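Local coordinates for uncharacterized protein TP-0789 domain-containing protein (Nitrosomonas europaea ATCC 19718, PDB 3BUU) that is of unknown function but belongs to the LolA superfamily, and so may bind lipid or lipoprotein acyl chains as its relatives do, at residues A[129-134]-A[151-156]; A[146-151]-A[160-165]; A[11-16]-A[110-115]; A[173-178]-A[192-197]. All blocks are in the same frame, centred on the assembly; numbering follows the deposited sequence.

Contact 1 (A[129-134]-A[151-156])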
# COMPACT_ATOMS: atom_id res chain seq x y z
N ASP A 129 20.24 12.12 6.69
CA ASP A 129 20.83 10.92 6.12
C ASP A 129 19.77 9.84 6.08
O ASP A 129 18.97 9.71 7.00
CB ASP A 129 22.00 10.39 6.97
CG ASP A 129 23.08 11.41 7.18
OD1 ASP A 129 23.51 11.97 6.17
OD2 ASP A 129 23.52 11.64 8.34
N TYR A 130 19.82 9.06 5.02
CA TYR A 130 18.87 8.01 4.75
C TYR A 130 19.59 6.72 4.49
O TYR A 130 20.60 6.70 3.78
CB TYR A 130 17.99 8.36 3.51
CG TYR A 130 17.21 9.61 3.72
CD1 TYR A 130 15.96 9.60 4.36
CD2 TYR A 130 17.73 10.83 3.30
CE1 TYR A 130 15.31 10.79 4.57
CE2 TYR A 130 17.06 12.00 3.50
CZ TYR A 130 15.86 11.98 4.16
OH TYR A 130 15.18 13.16 4.33
N TYR A 131 19.04 5.64 5.00
CA TYR A 131 19.35 4.32 4.49
C TYR A 131 18.56 4.13 3.21
O TYR A 131 17.35 4.34 3.21
CB TYR A 131 18.91 3.23 5.48
CG TYR A 131 19.49 3.32 6.85
CD1 TYR A 131 20.84 3.16 7.08
CD2 TYR A 131 18.67 3.49 7.96
CE1 TYR A 131 21.36 3.16 8.40
CE2 TYR A 131 19.17 3.51 9.25
CZ TYR A 131 20.52 3.35 9.48
OH TYR A 131 21.02 3.34 10.76
N VAL A 132 19.19 3.63 2.14
CA VAL A 132 18.47 3.25 0.92
C VAL A 132 18.47 1.74 0.87
O VAL A 132 19.54 1.13 0.64
CB VAL A 132 19.06 3.88 -0.37
CG1 VAL A 132 18.15 3.53 -1.56
CG2 VAL A 132 19.18 5.38 -0.22
N LEU A 133 17.32 1.15 1.14
CA LEU A 133 17.21 -0.29 1.12
C LEU A 133 16.76 -0.77 -0.24
O LEU A 133 15.81 -0.22 -0.81
CB LEU A 133 16.16 -0.80 2.14
CG LEU A 133 16.45 -0.44 3.60
CD1 LEU A 133 15.34 -1.03 4.53
CD2 LEU A 133 17.80 -0.94 4.04
N GLU A 134 17.39 -1.80 -0.75
CA GLU A 134 16.91 -2.50 -1.93
C GLU A 134 16.06 -3.67 -1.44
O GLU A 134 16.56 -4.55 -0.72
CB GLU A 134 18.08 -3.00 -2.77
CG GLU A 134 17.57 -3.75 -3.99
CD GLU A 134 18.55 -3.81 -5.13
OE1 GLU A 134 19.63 -3.20 -5.04
OE2 GLU A 134 18.23 -4.47 -6.14
N VAL A 151 14.83 5.33 4.13
CA VAL A 151 14.42 5.32 5.52
C VAL A 151 15.33 6.29 6.26
O VAL A 151 16.56 6.18 6.21
CB VAL A 151 14.51 3.90 6.11
CG1 VAL A 151 14.12 3.94 7.59
CG2 VAL A 151 13.60 2.94 5.37
N ASN A 152 14.72 7.26 6.94
CA ASN A 152 15.52 8.25 7.69
C ASN A 152 16.34 7.56 8.77
O ASN A 152 15.81 6.79 9.57
CB ASN A 152 14.54 9.23 8.32
CG ASN A 152 15.19 10.51 8.75
OD1 ASN A 152 16.21 10.48 9.38
ND2 ASN A 152 14.57 11.61 8.46
N GLN A 153 17.64 7.84 8.81
CA GLN A 153 18.50 7.19 9.80
C GLN A 153 18.19 7.66 11.20
O GLN A 153 18.49 6.97 12.17
CB GLN A 153 19.96 7.46 9.52
CG GLN A 153 20.45 6.83 8.21
CD GLN A 153 21.94 6.96 8.02
OE1 GLN A 153 22.64 7.47 8.90
NE2 GLN A 153 22.41 6.59 6.87
N SER A 154 17.65 8.87 11.34
CA SER A 154 17.47 9.45 12.66
C SER A 154 16.34 8.77 13.41
O SER A 154 16.46 8.57 14.62
CB SER A 154 17.20 10.98 12.55
OG SER A 154 15.99 11.28 11.92
N ASN A 155 15.23 8.48 12.75
CA ASN A 155 13.99 8.04 13.41
C ASN A 155 13.30 6.90 12.66
O ASN A 155 12.20 6.54 13.03
CB ASN A 155 13.03 9.21 13.59
CG ASN A 155 12.70 9.89 12.30
OD1 ASN A 155 12.98 9.40 11.21
ND2 ASN A 155 12.11 11.08 12.42
N PHE A 156 13.95 6.34 11.63
CA PHE A 156 13.42 5.21 10.87
C PHE A 156 12.17 5.50 10.11
O PHE A 156 11.51 4.59 9.63
CB PHE A 156 13.27 3.94 11.73
CG PHE A 156 14.57 3.52 12.35
CD1 PHE A 156 15.51 2.78 11.64
CD2 PHE A 156 14.85 3.87 13.67
CE1 PHE A 156 16.73 2.39 12.21
CE2 PHE A 156 16.05 3.48 14.27
CZ PHE A 156 16.99 2.76 13.55
O HOH W 1 18.88 11.70 9.36
O HOH W 2 25.14 8.74 8.75

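Contact 2 (A[146-151]-A[160-165])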
# COMPACT_ATOMS: atom_id res chain seq x y z
N LYS A 146 11.01 -5.23 -7.38
CA LYS A 146 12.06 -4.48 -6.74
C LYS A 146 11.52 -3.14 -6.29
O LYS A 146 10.83 -2.46 -7.05
CB LYS A 146 13.26 -4.28 -7.72
CG LYS A 146 14.28 -3.27 -7.30
CD LYS A 146 15.33 -3.09 -8.43
CE LYS A 146 16.17 -1.87 -8.21
NZ LYS A 146 17.26 -1.85 -9.23
N VAL A 147 11.86 -2.76 -5.06
CA VAL A 147 11.54 -1.44 -4.52
C VAL A 147 12.84 -0.89 -3.91
O VAL A 147 13.54 -1.64 -3.22
CB VAL A 147 10.44 -1.53 -3.43
CG1 VAL A 147 10.07 -0.14 -2.90
CG2 VAL A 147 9.19 -2.18 -4.02
N LEU A 148 13.14 0.40 -4.08
CA LEU A 148 14.16 1.06 -3.29
C LEU A 148 13.43 1.95 -2.31
O LEU A 148 12.61 2.77 -2.71
CB LEU A 148 15.11 1.90 -4.18
CG LEU A 148 15.90 1.14 -5.23
CD1 LEU A 148 16.88 2.10 -5.89
CD2 LEU A 148 16.57 -0.10 -4.68
N LEU A 149 13.72 1.79 -1.03
CA LEU A 149 13.04 2.50 0.04
C LEU A 149 14.06 3.33 0.83
O LEU A 149 15.04 2.79 1.33
CB LEU A 149 12.34 1.50 0.98
CG LEU A 149 11.59 2.14 2.16
CD1 LEU A 149 10.39 2.95 1.72
CD2 LEU A 149 11.20 1.07 3.15
N TRP A 150 13.81 4.64 0.91
CA TRP A 150 14.61 5.54 1.73
C TRP A 150 14.01 5.60 3.13
O TRP A 150 12.82 5.92 3.27
CB TRP A 150 14.60 6.94 1.12
CG TRP A 150 15.54 7.20 -0.01
CD1 TRP A 150 16.59 8.05 0.02
CD2 TRP A 150 15.49 6.67 -1.35
NE1 TRP A 150 17.23 8.05 -1.19
CE2 TRP A 150 16.60 7.19 -2.04
CE3 TRP A 150 14.64 5.77 -2.02
CZ2 TRP A 150 16.88 6.90 -3.36
CZ3 TRP A 150 14.92 5.45 -3.37
CH2 TRP A 150 16.05 6.03 -4.01
N VAL A 151 14.83 5.33 4.13
CA VAL A 151 14.42 5.32 5.52
C VAL A 151 15.33 6.29 6.26
O VAL A 151 16.56 6.18 6.21
CB VAL A 151 14.51 3.90 6.11
CG1 VAL A 151 14.12 3.94 7.59
CG2 VAL A 151 13.60 2.94 5.37
N LYS A 160 10.74 8.03 1.05
CA LYS A 160 10.29 7.93 -0.32
C LYS A 160 10.66 6.56 -0.81
O LYS A 160 11.46 5.83 -0.20
CB LYS A 160 10.94 9.04 -1.18
CG LYS A 160 12.40 8.84 -1.50
CD LYS A 160 12.98 9.99 -2.32
CE LYS A 160 14.44 9.68 -2.72
NZ LYS A 160 14.96 10.74 -3.62
N ALA A 161 10.06 6.19 -1.94
CA ALA A 161 10.33 4.92 -2.56
C ALA A 161 10.36 5.05 -4.06
O ALA A 161 9.75 5.94 -4.66
CB ALA A 161 9.33 3.87 -2.10
N GLU A 162 11.07 4.09 -4.67
CA GLU A 162 11.08 3.92 -6.14
C GLU A 162 10.66 2.50 -6.43
O GLU A 162 11.18 1.55 -5.82
CB GLU A 162 12.48 4.20 -6.69
CG GLU A 162 12.94 5.65 -6.61
CD GLU A 162 14.32 5.87 -7.14
OE1 GLU A 162 15.03 4.89 -7.38
OE2 GLU A 162 14.72 7.03 -7.25
N PHE A 163 9.72 2.33 -7.38
CA PHE A 163 9.14 1.02 -7.67
C PHE A 163 9.57 0.63 -9.07
O PHE A 163 9.43 1.44 -10.00
CB PHE A 163 7.60 1.10 -7.59
CG PHE A 163 7.13 1.50 -6.25
CD1 PHE A 163 6.80 0.50 -5.32
CD2 PHE A 163 7.04 2.84 -5.87
CE1 PHE A 163 6.39 0.84 -4.04
CE2 PHE A 163 6.62 3.20 -4.60
CZ PHE A 163 6.29 2.20 -3.68
N TYR A 164 10.07 -0.61 -9.21
CA TYR A 164 10.65 -1.07 -10.47
C TYR A 164 9.87 -2.23 -11.03
O TYR A 164 9.22 -3.01 -10.28
CB TYR A 164 12.10 -1.50 -10.20
CG TYR A 164 12.96 -0.30 -9.95
CD1 TYR A 164 13.69 0.31 -10.99
CD2 TYR A 164 13.06 0.26 -8.68
CE1 TYR A 164 14.48 1.43 -10.78
CE2 TYR A 164 13.82 1.42 -8.45
CZ TYR A 164 14.54 1.99 -9.51
OH TYR A 164 15.31 3.13 -9.40
N SER A 165 9.95 -2.35 -12.36
CA SER A 165 9.27 -3.41 -13.08
C SER A 165 9.97 -4.72 -12.94
O SER A 165 11.08 -4.79 -12.41
CB SER A 165 9.23 -3.05 -14.53
OG SER A 165 10.49 -3.29 -15.15

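Contact 3 (A[11-16]-A[110-115])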
# COMPACT_ATOMS: atom_id res chain seq x y z
N SER A 11 16.04 -5.03 10.41
CA SER A 11 15.50 -4.22 11.49
C SER A 11 15.08 -2.84 11.03
O SER A 11 14.09 -2.32 11.51
CB SER A 11 16.41 -4.18 12.71
OG SER A 11 17.55 -3.38 12.49
N ILE A 12 15.81 -2.26 10.07
CA ILE A 12 15.44 -0.98 9.50
C ILE A 12 14.06 -1.11 8.84
O ILE A 12 13.19 -0.27 9.04
CB ILE A 12 16.50 -0.50 8.48
CG1 ILE A 12 17.84 -0.21 9.18
CG2 ILE A 12 16.02 0.77 7.79
CD1 ILE A 12 18.97 -0.08 8.17
N LEU A 13 13.89 -2.15 8.04
CA LEU A 13 12.61 -2.33 7.35
C LEU A 13 11.48 -2.54 8.35
O LEU A 13 10.39 -2.02 8.16
CB LEU A 13 12.70 -3.52 6.38
CG LEU A 13 11.50 -3.63 5.47
CD1 LEU A 13 11.29 -2.42 4.60
CD2 LEU A 13 11.64 -4.95 4.64
N GLU A 14 11.74 -3.34 9.39
CA GLU A 14 10.73 -3.56 10.44
C GLU A 14 10.31 -2.27 11.09
O GLU A 14 9.12 -2.02 11.35
CB GLU A 14 11.31 -4.49 11.52
CG GLU A 14 11.24 -5.97 11.17
CD GLU A 14 12.14 -6.88 12.00
OE1 GLU A 14 13.04 -6.41 12.74
OE2 GLU A 14 11.95 -8.11 11.87
N LYS A 15 11.29 -1.43 11.39
CA LYS A 15 11.03 -0.16 12.05
C LYS A 15 10.25 0.77 11.16
O LYS A 15 9.32 1.45 11.63
CB LYS A 15 12.30 0.49 12.58
CG LYS A 15 12.91 -0.31 13.72
CD LYS A 15 14.29 0.09 14.16
CE LYS A 15 14.80 -0.90 15.22
NZ LYS A 15 13.92 -0.90 16.42
N ALA A 16 10.59 0.81 9.88
CA ALA A 16 9.83 1.63 8.94
C ALA A 16 8.38 1.11 8.80
O ALA A 16 7.41 1.89 8.80
CB ALA A 16 10.55 1.69 7.60
N ASN A 110 2.54 -4.45 4.97
CA ASN A 110 3.96 -4.35 5.33
C ASN A 110 4.86 -4.76 4.22
O ASN A 110 4.48 -5.62 3.43
CB ASN A 110 4.21 -5.24 6.54
CG ASN A 110 3.41 -4.76 7.75
OD1 ASN A 110 3.52 -3.59 8.09
ND2 ASN A 110 2.56 -5.59 8.33
N PHE A 111 6.06 -4.18 4.15
CA PHE A 111 7.07 -4.71 3.23
C PHE A 111 7.69 -5.99 3.78
O PHE A 111 8.01 -6.91 3.01
CB PHE A 111 8.18 -3.68 3.03
CG PHE A 111 7.77 -2.47 2.25
CD1 PHE A 111 7.36 -2.56 0.92
CD2 PHE A 111 7.81 -1.23 2.86
CE1 PHE A 111 7.00 -1.39 0.20
CE2 PHE A 111 7.49 -0.08 2.13
CZ PHE A 111 7.07 -0.18 0.81
N THR A 112 7.92 -6.06 5.09
CA THR A 112 8.52 -7.26 5.71
C THR A 112 7.69 -8.47 5.35
O THR A 112 6.45 -8.42 5.42
CB THR A 112 8.62 -7.09 7.21
OG1 THR A 112 9.52 -6.02 7.51
CG2 THR A 112 9.17 -8.34 7.90
N GLY A 113 8.37 -9.54 4.95
CA GLY A 113 7.73 -10.79 4.56
C GLY A 113 7.54 -10.93 3.06
O GLY A 113 7.45 -12.04 2.53
N ASP A 114 7.42 -9.81 2.36
CA ASP A 114 7.23 -9.82 0.91
C ASP A 114 8.53 -9.56 0.14
O ASP A 114 8.61 -9.84 -1.04
CB ASP A 114 6.21 -8.76 0.48
CG ASP A 114 4.77 -9.16 0.70
OD1 ASP A 114 4.54 -10.31 1.19
OD2 ASP A 114 3.88 -8.31 0.36
N TYR A 115 9.52 -8.96 0.82
CA TYR A 115 10.75 -8.51 0.18
C TYR A 115 11.92 -8.86 1.07
O TYR A 115 11.87 -8.71 2.29
CB TYR A 115 10.79 -6.97 0.01
CG TYR A 115 9.65 -6.49 -0.85
CD1 TYR A 115 9.76 -6.45 -2.23
CD2 TYR A 115 8.44 -6.15 -0.28
CE1 TYR A 115 8.68 -6.10 -3.04
CE2 TYR A 115 7.35 -5.80 -1.07
CZ TYR A 115 7.46 -5.78 -2.45
OH TYR A 115 6.38 -5.47 -3.22

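Contact 4 (A[173-178]-A[192-197])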
# COMPACT_ATOMS: atom_id res chain seq x y z
N THR A 173 7.19 6.49 -8.30
CA THR A 173 7.83 6.86 -7.07
C THR A 173 6.75 7.22 -6.06
O THR A 173 5.63 7.58 -6.43
CB THR A 173 8.75 8.09 -7.28
OG1 THR A 173 7.97 9.17 -7.79
CG2 THR A 173 9.88 7.80 -8.24
N SER A 174 7.06 7.10 -4.78
CA SER A 174 6.17 7.54 -3.74
C SER A 174 6.91 8.41 -2.74
O SER A 174 8.13 8.31 -2.59
CB SER A 174 5.51 6.37 -3.03
OG SER A 174 6.50 5.67 -2.33
N ARG A 175 6.16 9.26 -2.07
CA ARG A 175 6.63 10.07 -0.96
C ARG A 175 5.64 9.93 0.20
O ARG A 175 4.44 9.89 -0.01
CB ARG A 175 6.65 11.56 -1.36
CG ARG A 175 7.51 11.91 -2.49
CD ARG A 175 7.56 13.44 -2.64
NE ARG A 175 6.30 14.20 -2.68
CZ ARG A 175 5.58 14.42 -3.78
NH1 ARG A 175 5.92 13.86 -4.94
NH2 ARG A 175 4.49 15.18 -3.73
N TYR A 176 6.19 9.89 1.41
CA TYR A 176 5.40 9.75 2.63
C TYR A 176 5.34 11.13 3.30
O TYR A 176 6.38 11.70 3.58
CB TYR A 176 6.11 8.77 3.55
CG TYR A 176 6.16 7.36 3.05
CD1 TYR A 176 5.21 6.43 3.47
CD2 TYR A 176 7.17 6.95 2.17
CE1 TYR A 176 5.26 5.13 3.06
CE2 TYR A 176 7.20 5.65 1.75
CZ TYR A 176 6.26 4.73 2.18
OH TYR A 176 6.32 3.41 1.74
N GLU A 177 4.14 11.58 3.64
CA GLU A 177 3.96 12.93 4.14
C GLU A 177 2.90 12.98 5.25
O GLU A 177 2.18 12.01 5.51
CB GLU A 177 3.62 13.90 3.00
CG GLU A 177 4.78 14.02 2.00
CD GLU A 177 4.72 15.13 1.02
OE1 GLU A 177 3.73 15.88 1.05
OE2 GLU A 177 5.65 15.23 0.18
N ASN A 178 2.78 14.17 5.85
CA ASN A 178 1.68 14.48 6.78
C ASN A 178 1.66 13.53 7.99
O ASN A 178 0.69 12.83 8.23
CB ASN A 178 0.32 14.55 6.07
CG ASN A 178 0.23 15.69 5.10
OD1 ASN A 178 1.15 16.49 4.96
ND2 ASN A 178 -0.91 15.80 4.44
N ILE A 192 2.03 10.12 -1.68
CA ILE A 192 1.90 10.62 -3.06
C ILE A 192 2.63 9.69 -3.98
O ILE A 192 3.81 9.48 -3.80
CB ILE A 192 2.45 12.05 -3.17
CG1 ILE A 192 1.79 12.97 -2.11
CG2 ILE A 192 2.24 12.60 -4.58
CD1 ILE A 192 2.69 13.19 -0.94
N MSE A 193 1.91 9.16 -4.96
CA MSE A 193 2.48 8.22 -5.94
C MSE A 193 2.47 8.86 -7.30
O MSE A 193 1.42 9.25 -7.80
CB MSE A 193 1.72 6.89 -5.99
CG MSE A 193 1.90 6.08 -4.69
SE MSE A 193 1.29 4.26 -4.83
CE MSE A 193 1.90 3.79 -3.13
N GLU A 194 3.66 8.95 -7.90
CA GLU A 194 3.87 9.69 -9.14
C GLU A 194 4.30 8.69 -10.22
O GLU A 194 5.19 7.86 -10.00
CB GLU A 194 4.97 10.73 -8.87
CG GLU A 194 5.34 11.63 -10.06
CD GLU A 194 6.49 12.59 -9.72
OE1 GLU A 194 6.68 12.84 -8.51
OE2 GLU A 194 7.22 13.09 -10.62
N ASP A 195 3.68 8.77 -11.40
CA ASP A 195 4.13 7.98 -12.54
C ASP A 195 5.53 8.43 -12.94
O ASP A 195 5.78 9.62 -13.04
CB ASP A 195 3.19 8.20 -13.71
CG ASP A 195 3.39 7.19 -14.83
OD1 ASP A 195 4.29 6.32 -14.78
OD2 ASP A 195 2.63 7.29 -15.80
N ALA A 196 6.43 7.46 -13.16
CA ALA A 196 7.76 7.75 -13.69
C ALA A 196 7.82 7.72 -15.20
O ALA A 196 8.82 8.09 -15.77
CB ALA A 196 8.80 6.80 -13.13
N LEU A 197 6.75 7.24 -15.83
CA LEU A 197 6.65 7.15 -17.27
C LEU A 197 5.96 8.39 -17.83
O LEU A 197 6.30 9.52 -17.45
CB LEU A 197 6.00 5.82 -17.66
CG LEU A 197 6.76 4.57 -17.12
CD1 LEU A 197 6.12 3.22 -17.54
CD2 LEU A 197 8.29 4.57 -17.38
O HOH W 3 8.12 9.19 -10.53
O HOH W 4 6.20 10.71 -5.27

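Contact 1 (A[129-134]-A[151-156])
Tyr131 pairs with Val151 across the open end of the hairpin made by strands 128-137 and 146-152, an antiparallel hydrogen-bonded pair within the curved sheet expected of a LolA-like fold. Tyr131 N gives its proton to Val151 O at 2.8 Å, and Val151 N returns one to Tyr131 O at 2.9 Å. Two residues farther out Gln153 N meets Asp129 O at 2.9 Å, just where the second strand breaks off.

Packing is led by Gln153. With CG anti to its own carbonyl carbon (chi1 -66°), the extended chain crosses the tyrosine at about a right angle and sets CG over the centre of one Tyr131 face, 3.5 Å from the centroid, a CH-pi contact. The amide beyond lies 25° from the ring plane. Tyr131 CE2 also touches Phe156 CE1 at 4.0 Å, and Ile12 of helix 9-20 packs against the same tyrosine. On the other face, in the non-hydrogen-bonded pair, Tyr130 CD1 lies 3.6 Å from Asn152 CA.

Polar side chains gather at the turn. Asn152 OD1 accepts from Ser154 N at 2.9 Å, an Asx turn, and from Ser154 OG, which comes in from above the amide plane. A water joins Asn152 OD1 to Asp129 N, while Asp129 OD1 turns to Ser124.

These bonds, with that of Phe156 N to Asn152 O, should steady the turn, while the greasy stem of Gln153 shields one face of Tyr131.

Contact 2 (A[146-151]-A[160-165])
Lys160 lies over the indole of Trp150, its CE 3.4 Å from the centroid of the five-membered ring and 14° off the normal. That placement follows from chi1 of 73°, which sets CG between the backbone N and the carbonyl carbon and sends the extended chain across to the other strand. NZ goes on over the same face to 4.5 Å from that centroid, a cation-pi contact, while the indole NE1 is spent on Glu123.

The far end of the indole meets Glu162: Trp150 CH2 is 3.6 Å from Glu162 CD, with ring and carboxylate planes 61° apart. Glu162 OE1 is in turn held by Tyr164 OH at 2.7 Å, reached from above the carboxylate plane.

Tyr164 repeats the lysine-over-ring theme with the strands exchanged. Lys146, extended throughout, carries CE across one face toward the rim and puts NZ 4.5 Å from the ring centroid. Leu148 CG fills in beside Tyr164 CE2 at 3.8 Å.

On the other side of the sheet Val147 and Phe163 run side by side, and Leu149 CD1 reaches Ala161 CB. In the sheet itself Leu148 and Glu162 exchange backbone bonds.

This hairpin of the LolA-like sheet is therefore two-faced: apolar where it carries Val147, Leu149, Ala161 and Phe163, and opposite them a face of Trp150, Tyr164 and Leu148 with two lysine chains laid over the rings. The Glu162 carboxylate, between the two lysine-ring pairs, may partly offset their charge.

Contact 3 (A[11-16]-A[110-115])
Leu13 overlaps the base of Phe111, its CD1 methyl 3.7 Å from Phe111 CB and a little farther from CD2 of the ring, which it meets obliquely. The leucine leaves helix 9-20 with CG opposite the backbone N (chi1 -170°), and this projects both methyls straight at the 110-115 loop. The two side chains cross at about a right angle, so the leucine butts against the stem of the phenylalanine while the ring itself leads off toward Leu135 and Leu149.

The second methyl serves the next residue. Leu13 CD2 lies 3.7 Å from Thr112 OG1, and the two side chains slide past each other in opposite directions. This is packing of carbon against an oxygen whose bonding is directed elsewhere: Thr112 OG1 is hydrogen-bonded to Asp17 OD2, one turn along the helix from Leu13. The other oxygen of that carboxylate, OD1, takes the backbone N of Phe111.

No hydrogen bond joins the 11-16 and 110-115 segments. Within the loop, Asp114 N bonds back to Phe111 O at 3.0 Å, closing a type II beta turn with Thr112 and Gly113 at its middle. Tyr115 then starts strand 115-125, and its CE2 lies at the edge of the Phe111 ring, in plane.

The chemistry splits in two. Leu13 supplies the greasy fit between the N-terminal helix and the loop, and Asp17 just beyond supplies the polar hold, gripping two consecutive residues of the loop and so fixing where Phe111 and Thr112 present themselves to the leucine.

Contact 4 (A[173-178]-A[192-197])
Arg175 rises from strand 170-182 opposite Ile192 of strand 185-195, a hairpin of the same LolA-like sheet. CG leaves CB anti to the carbonyl carbon, the chain bends at chi3 (-51°), and the tip swings over the isoleucine. NE is the first polar atom on the way, and it gives a hydrogen bond of 3.1 Å to Glu177 OE2 as part of a salt bridge, the oxygen lying within 3° of the guanidinium plane. CZ comes next, 3.9 Å from Ile192 CG2, and NH2 sits closer still to the same methyl, so that the isoleucine covers one face of the guanidinium. At the far end NH1 lies 3.8 Å from Glu194 OE1, a long and doubtful salt bridge that also meets the group at its edge, though the two planes are 73° apart.

Ile192 is caught beneath this network. While CB and CG2 lie under the arginine, CD1 reaches the carboxylate of Glu177, 3.4 Å from its CD.

Below the side chains the strands are paired in regular antiparallel fashion. Arg175 and Ile192 exchange backbone bonds in both directions, as do Thr173 and Glu194, the shortest being Glu194 N to Thr173 O at 2.8 Å. A water lies 2.7 Å from Thr173 OG1 and donates to Glu194 O. On the opposite face Ser174 sits beside Met193, a selenomethionine.

The bond to Glu177, with any weaker pull from Glu194, should fix the orientation of the guanidinium over Ile192, and its underside gives the isoleucine a cover on an otherwise polar surface.

In the fold
Contacts 1, 2 and 4 are three of the antiparallel pairings in a run of five neighbouring strands, 128-137 to 185-195. Contacts 1 and 2, centres about 12 Å apart, share strand 146-152 and meet at Val151. Contact 2 passes to contact 4, their centres about 10 Å apart, through strands 158-164 and 170-182, where Ala161 O probably accepts from Ser174 N. Contact 3 comes first along the chain: Ile12 packs on Val151, Lys15 on Phe156, Leu13 on Leu149, and Phe111 reaches Tyr176 of contact 4, though those two centres are about 19 Å apart. Helix and loop thus pack on the face carrying Val151, Leu149 and Tyr176, consistent with the curved sheet and covering helix of LolA-like folds.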